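Local coordinates for protein dienelactone hydrolase (PDB 2O2G) that probably acts as a hydrolase of the dienelactone hydrolase family, within the alpha/beta-hydrolase clan, at residues A101-T106 against A133-T138; A127-A132 against P157-P162. All coordinates share one frame; numbering follows the deposited sequence.

Contact 1. Residues A101-T106 against A133-T138; sequences ATDWLT and AERPET. With SO4 (sulfate ion), chain C.
The guanidinium of Arg135 lies edge-on against the carboxylate of Asp103, the two planes only 9° apart. It grips side-on: NE reaches Asp103 OD1 at 2.8 Å and NH2 reaches Asp103 OD2 at 2.9 Å, each bond nearly straight and each oxygen offering its syn lone pair. This is a bidentate salt bridge, one nitrogen to each oxygen. The third nitrogen is tied back to its own chain, NH1 donating to Glu134 O at 2.8 Å from above the carbonyl plane, so that the rotation of the head group is fixed at three points. A bend at chi2 (-77°) turns the arginine chain across the end of the aspartate at about a right angle. Replacing this arginine with an alanine would probably leave the Asp103 carboxylate without its two-nitrogen grip and cationic partner, and free to turn. Threonines add a second layer: the methyl Thr138 CG2, anti to its backbone nitrogen (OG1 at chi1 -56°), meets Thr102 CG2 at 3.8 Å and lies 3.6 Å from the hydroxyl oxygen Thr106 OG1. With the methyl facing the helix, Thr138 OG1 is turned to a sulfate, probably from the crystallisation liquor, which also takes a sound bond from Glu137 N to O4 at 2.8 Å. Thr102 OG1 instead bonds to Tyr118 OH and Leu98 O. The arrangement is a surface salt bridge beside a small patch of threonines, joining helix 91-107 to the loop that leaves the C-terminal end of helix 123-134 in an alpha/beta-hydrolase fold.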
loop_
_atom_site.group_PDB
_atom_site.type_symbol
_atom_site.label_atom_id
_atom_site.label_comp_id
_atom_site.label_asym_id
_atom_site.label_seq_id
_atom_site.Cartn_x
_atom_site.Cartn_y
_atom_site.Cartn_z
ATOM N N ALA A 101 5.030 -7.354 8.067
ATOM C CA ALA A 101 3.559 -7.451 8.095
ATOM C C ALA A 101 2.989 -8.476 7.114
ATOM O O ALA A 101 1.961 -9.109 7.390
ATOM C CB ALA A 101 2.915 -6.087 7.849
ATOM N N THR A 102 3.632 -8.624 5.962
ATOM C CA THR A 102 3.229 -9.618 4.942
ATOM C C THR A 102 3.406 -11.036 5.535
ATOM O O THR A 102 2.498 -11.849 5.526
ATOM C CB THR A 102 4.049 -9.416 3.618
ATOM O OG1 THR A 102 3.881 -8.061 3.136
ATOM C CG2 THR A 102 3.574 -10.374 2.527
ATOM N N ASP A 103 4.574 -11.281 6.105
ATOM C CA ASP A 103 4.872 -12.568 6.749
ATOM C C ASP A 103 3.882 -12.874 7.885
ATOM O O ASP A 103 3.427 -14.024 8.037
ATOM C CB ASP A 103 6.317 -12.571 7.259
ATOM C CG ASP A 103 7.343 -12.535 6.124
ATOM O OD1 ASP A 103 6.955 -12.765 4.951
ATOM O OD2 ASP A 103 8.557 -12.319 6.414
ATOM N N TRP A 104 3.496 -11.844 8.631
ATOM C CA TRP A 104 2.524 -12.006 9.725
ATOM C C TRP A 104 1.185 -12.472 9.158
ATOM O O TRP A 104 0.604 -13.451 9.666
ATOM C CB TRP A 104 2.351 -10.710 10.477
ATOM C CG TRP A 104 1.444 -10.784 11.665
ATOM C CD1 TRP A 104 1.770 -11.118 12.928
ATOM C CD2 TRP A 104 0.067 -10.415 11.678
ATOM N NE1 TRP A 104 0.654 -11.012 13.737
ATOM C CE2 TRP A 104 -0.393 -10.556 12.986
ATOM C CE3 TRP A 104 -0.804 -9.921 10.706
ATOM C CZ2 TRP A 104 -1.714 -10.290 13.342
ATOM C CZ3 TRP A 104 -2.124 -9.642 11.059
ATOM C CH2 TRP A 104 -2.557 -9.836 12.360
ATOM N N LEU A 105 0.737 -11.821 8.084
ATOM C CA LEU A 105 -0.484 -12.239 7.379
ATOM C C LEU A 105 -0.360 -13.669 6.852
ATOM O O LEU A 105 -1.307 -14.433 6.901
ATOM C CB LEU A 105 -0.746 -11.315 6.189
ATOM C CG LEU A 105 -1.215 -9.914 6.531
ATOM C CD1 LEU A 105 -1.301 -9.047 5.289
ATOM C CD2 LEU A 105 -2.533 -10.033 7.292
ATOM N N THR A 106 0.817 -14.010 6.327
ATOM C CA THR A 106 1.044 -15.338 5.802
ATOM C C THR A 106 0.906 -16.450 6.862
ATOM O O THR A 106 0.300 -17.499 6.602
ATOM C CB THR A 106 2.423 -15.422 5.097
ATOM O OG1 THR A 106 2.427 -14.577 3.953
ATOM C CG2 THR A 106 2.739 -16.857 4.652
ATOM N N ALA A 133 9.276 -6.939 -4.360
ATOM C CA ALA A 133 10.441 -7.584 -4.966
ATOM C C ALA A 133 11.082 -8.605 -4.023
ATOM O O ALA A 133 11.714 -9.545 -4.503
ATOM C CB ALA A 133 11.431 -6.568 -5.371
ATOM N N GLU A 134 10.925 -8.407 -2.705
ATOM C CA GLU A 134 11.391 -9.349 -1.662
ATOM C C GLU A 134 10.443 -10.539 -1.390
ATOM O O GLU A 134 10.867 -11.503 -0.744
ATOM C CB GLU A 134 11.597 -8.654 -0.306
ATOM C CG GLU A 134 12.589 -7.550 -0.297
ATOM C CD GLU A 134 13.940 -8.012 -0.697
ATOM O OE1 GLU A 134 14.399 -9.039 -0.138
ATOM O OE2 GLU A 134 14.538 -7.350 -1.573
ATOM N N ARG A 135 9.189 -10.468 -1.825
ATOM C CA ARG A 135 8.231 -11.566 -1.644
ATOM C C ARG A 135 7.490 -11.868 -2.950
ATOM O O ARG A 135 6.242 -11.731 -3.022
ATOM C CB ARG A 135 7.239 -11.202 -0.514
ATOM C CG ARG A 135 7.860 -11.118 0.864
ATOM C CD ARG A 135 8.112 -12.498 1.430
ATOM N NE ARG A 135 8.705 -12.461 2.757
ATOM C CZ ARG A 135 10.007 -12.399 2.984
ATOM N NH1 ARG A 135 10.867 -12.255 1.983
ATOM N NH2 ARG A 135 10.442 -12.343 4.224
ATOM N N PRO A 136 8.226 -12.314 -3.992
ATOM C CA PRO A 136 7.616 -12.507 -5.320
ATOM C C PRO A 136 6.512 -13.543 -5.459
ATOM O O PRO A 136 5.642 -13.408 -6.340
ATOM C CB PRO A 136 8.817 -12.893 -6.194
ATOM C CG PRO A 136 9.768 -13.529 -5.232
ATOM C CD PRO A 136 9.663 -12.679 -4.009
ATOM N N GLU A 137 6.533 -14.581 -4.637
ATOM C CA GLU A 137 5.495 -15.595 -4.744
ATOM C C GLU A 137 4.285 -15.243 -3.890
ATOM O O GLU A 137 3.191 -15.721 -4.160
ATOM C CB GLU A 137 6.042 -16.978 -4.387
ATOM N N THR A 138 4.462 -14.364 -2.910
ATOM C CA THR A 138 3.414 -14.028 -1.950
ATOM C C THR A 138 2.580 -12.813 -2.339
ATOM O O THR A 138 1.369 -12.799 -2.111
ATOM C CB THR A 138 4.051 -13.814 -0.551
ATOM O OG1 THR A 138 4.775 -14.995 -0.195
ATOM C CG2 THR A 138 3.012 -13.520 0.559
HETATM S S SO4 C . 8.101 -15.299 -1.495
HETATM O O1 SO4 C . 7.868 -16.568 -0.784
HETATM O O2 SO4 C . 9.201 -14.647 -0.819
HETATM O O3 SO4 C . 6.851 -14.564 -1.449
HETATM O O4 SO4 C . 8.484 -15.556 -2.888
#

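Contact 2. Residues A127-A132 against P157-P162; sequences AALVAA and PHVKAP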
loop_
_atom_site.group_PDB
_atom_site.type_symbol
_atom_site.label_atom_id
_atom_site.label_comp_id
_atom_site.label_asym_id
_atom_site.label_seq_id
_atom_site.Cartn_x
_atom_site.Cartn_y
_atom_site.Cartn_z
ATOM N N ALA A 127 8.059 2.031 -1.071
ATOM C CA ALA A 127 8.300 1.029 -0.050
ATOM C C ALA A 127 7.589 -0.280 -0.424
ATOM O O ALA A 127 8.168 -1.346 -0.278
ATOM C CB ALA A 127 7.845 1.541 1.282
ATOM N N ALA A 128 6.368 -0.160 -0.968
ATOM C CA ALA A 128 5.562 -1.279 -1.412
ATOM C C ALA A 128 6.265 -2.039 -2.518
ATOM O O ALA A 128 6.256 -3.280 -2.498
ATOM C CB ALA A 128 4.223 -0.806 -1.917
ATOM N N LEU A 129 6.843 -1.308 -3.486
ATOM C CA LEU A 129 7.526 -1.964 -4.587
ATOM C C LEU A 129 8.783 -2.654 -4.107
ATOM O O LEU A 129 9.104 -3.725 -4.604
ATOM C CB LEU A 129 7.837 -0.997 -5.734
ATOM C CG LEU A 129 6.521 -0.538 -6.381
ATOM C CD1 LEU A 129 6.713 0.765 -7.098
ATOM C CD2 LEU A 129 5.925 -1.607 -7.315
ATOM N N VAL A 130 9.513 -2.049 -3.162
ATOM C CA VAL A 130 10.742 -2.688 -2.656
ATOM C C VAL A 130 10.394 -3.979 -1.912
ATOM O O VAL A 130 11.063 -4.999 -2.074
ATOM C CB VAL A 130 11.596 -1.735 -1.769
ATOM C CG1 VAL A 130 12.802 -2.478 -1.167
ATOM C CG2 VAL A 130 12.072 -0.547 -2.576
ATOM N N ALA A 131 9.326 -3.936 -1.113
ATOM C CA ALA A 131 8.850 -5.108 -0.399
ATOM C C ALA A 131 8.348 -6.233 -1.344
ATOM O O ALA A 131 8.631 -7.410 -1.121
ATOM C CB ALA A 131 7.731 -4.703 0.578
ATOM N N ALA A 132 7.609 -5.854 -2.386
ATOM C CA ALA A 132 7.064 -6.798 -3.355
ATOM C C ALA A 132 8.169 -7.603 -4.043
ATOM O O ALA A 132 8.019 -8.804 -4.267
ATOM C CB ALA A 132 6.196 -6.046 -4.379
ATOM N N PRO A 157 12.744 -3.733 -11.627
ATOM C CA PRO A 157 12.717 -4.886 -12.556
ATOM C C PRO A 157 12.536 -6.288 -11.919
ATOM O O PRO A 157 12.331 -7.263 -12.664
ATOM C CB PRO A 157 14.061 -4.787 -13.289
ATOM C CG PRO A 157 14.946 -4.014 -12.383
ATOM C CD PRO A 157 14.067 -3.072 -11.614
ATOM N N HIS A 158 12.586 -6.390 -10.581
ATOM C CA HIS A 158 12.395 -7.657 -9.910
ATOM C C HIS A 158 10.974 -7.844 -9.431
ATOM O O HIS A 158 10.598 -8.957 -9.056
ATOM C CB HIS A 158 13.379 -7.797 -8.749
ATOM C CG HIS A 158 14.799 -7.913 -9.206
ATOM N ND1 HIS A 158 15.706 -6.884 -9.085
ATOM C CD2 HIS A 158 15.437 -8.903 -9.875
ATOM C CE1 HIS A 158 16.866 -7.258 -9.606
ATOM N NE2 HIS A 158 16.728 -8.478 -10.098
ATOM N N VAL A 159 10.197 -6.773 -9.434
ATOM C CA VAL A 159 8.794 -6.848 -9.000
ATOM C C VAL A 159 8.059 -7.800 -9.944
ATOM O O VAL A 159 8.144 -7.658 -11.180
ATOM C CB VAL A 159 8.158 -5.477 -8.981
ATOM C CG1 VAL A 159 6.596 -5.559 -8.753
ATOM C CG2 VAL A 159 8.793 -4.628 -7.923
ATOM N N LYS A 160 7.406 -8.797 -9.356
ATOM C CA LYS A 160 6.629 -9.796 -10.111
ATOM C C LYS A 160 5.126 -9.570 -9.980
ATOM O O LYS A 160 4.350 -10.131 -10.741
ATOM C CB LYS A 160 6.991 -11.221 -9.643
ATOM C CG LYS A 160 8.469 -11.622 -9.843
ATOM C CD LYS A 160 8.831 -11.806 -11.308
ATOM C CE LYS A 160 10.236 -12.401 -11.522
ATOM N NZ LYS A 160 11.370 -11.498 -11.169
ATOM N N ALA A 161 4.727 -8.760 -9.004
ATOM C CA ALA A 161 3.326 -8.453 -8.731
ATOM C C ALA A 161 2.785 -7.442 -9.732
ATOM O O ALA A 161 3.402 -6.377 -9.919
ATOM C CB ALA A 161 3.192 -7.889 -7.332
ATOM N N PRO A 162 1.675 -7.780 -10.438
ATOM C CA PRO A 162 1.060 -6.776 -11.344
ATOM C C PRO A 162 0.827 -5.437 -10.622
ATOM O O PRO A 162 0.112 -5.365 -9.604
ATOM C CB PRO A 162 -0.237 -7.456 -11.791
ATOM C CG PRO A 162 0.139 -8.946 -11.762
ATOM C CD PRO A 162 0.987 -9.087 -10.521
HETATM O O HOH W 1 6.617 -8.955 -6.523
#
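Water 1 joins the two segments through its bonds to two backbone groups, donating to Ala132 O at 2.7 Å and accepting from Lys160 N at 2.9 Å. The carbonyl near the end of helix 123-134 and the amide of the loop are thereby linked through a single solvent molecule, although they make no direct bond to each other. Beside this polar bridge the contact is apolar and rests on Val159, whose two methyls split the work. CG1, anti to the backbone nitrogen (chi1 170°), lies alongside the methyl of Ala132, with Ala132 CB 4.4 Å from Val159 CG1. The same torsion sets CG2 beside the backbone nitrogen, where it rests against the helix backbone, 3.5 Å from Leu129 O, and meets the end of the leucine side chain, 4.2 Å from Leu129 CD2. Although the CB of Leu129 is not aimed at the loop, its CD2 branch reaches that methyl. The backbones come close here, Ala132 CA and Val159 CA being 5.9 Å apart, a spacing consistent with the small side chain of Ala132. Val142 of strand 139-145 touches Leu129, Ala132 and Ala161, placing the strand beneath both segments. Further along the loop, the amine of Lys160 turns back to its own chain in a weak bond to His158 O. The contact therefore pairs buried, largely apolar packing round one valine with a water bridge built from main-chain groups alone, Ala132 O and Lys160 N, so the polar link does not use the Lys160 side chain.

In the fold
Both contacts use helix 123-134, contact 2 its flank and contact 1 the loop leaving its C-terminal end, and their centres lie 11 Å apart. They meet directly: Ala133 CB packs 4.2 Å from Val159 CG2, and Pro136 CB lies 3.9 Å from Lys160 CG. The loop leaving the helix is joined to helix 91-107 at the surface by a salt bridge and threonine contacts, while the helix packs by buried apolar side chains against the loop before strand 163-168. This helix follows a probable nucleophile elbow at Ser122, which with His199 and Asp171 probably forms a Ser-His-Asp triad as in relatives; the side chain of Leu129 in contact 2 lies near that elbow without touching it.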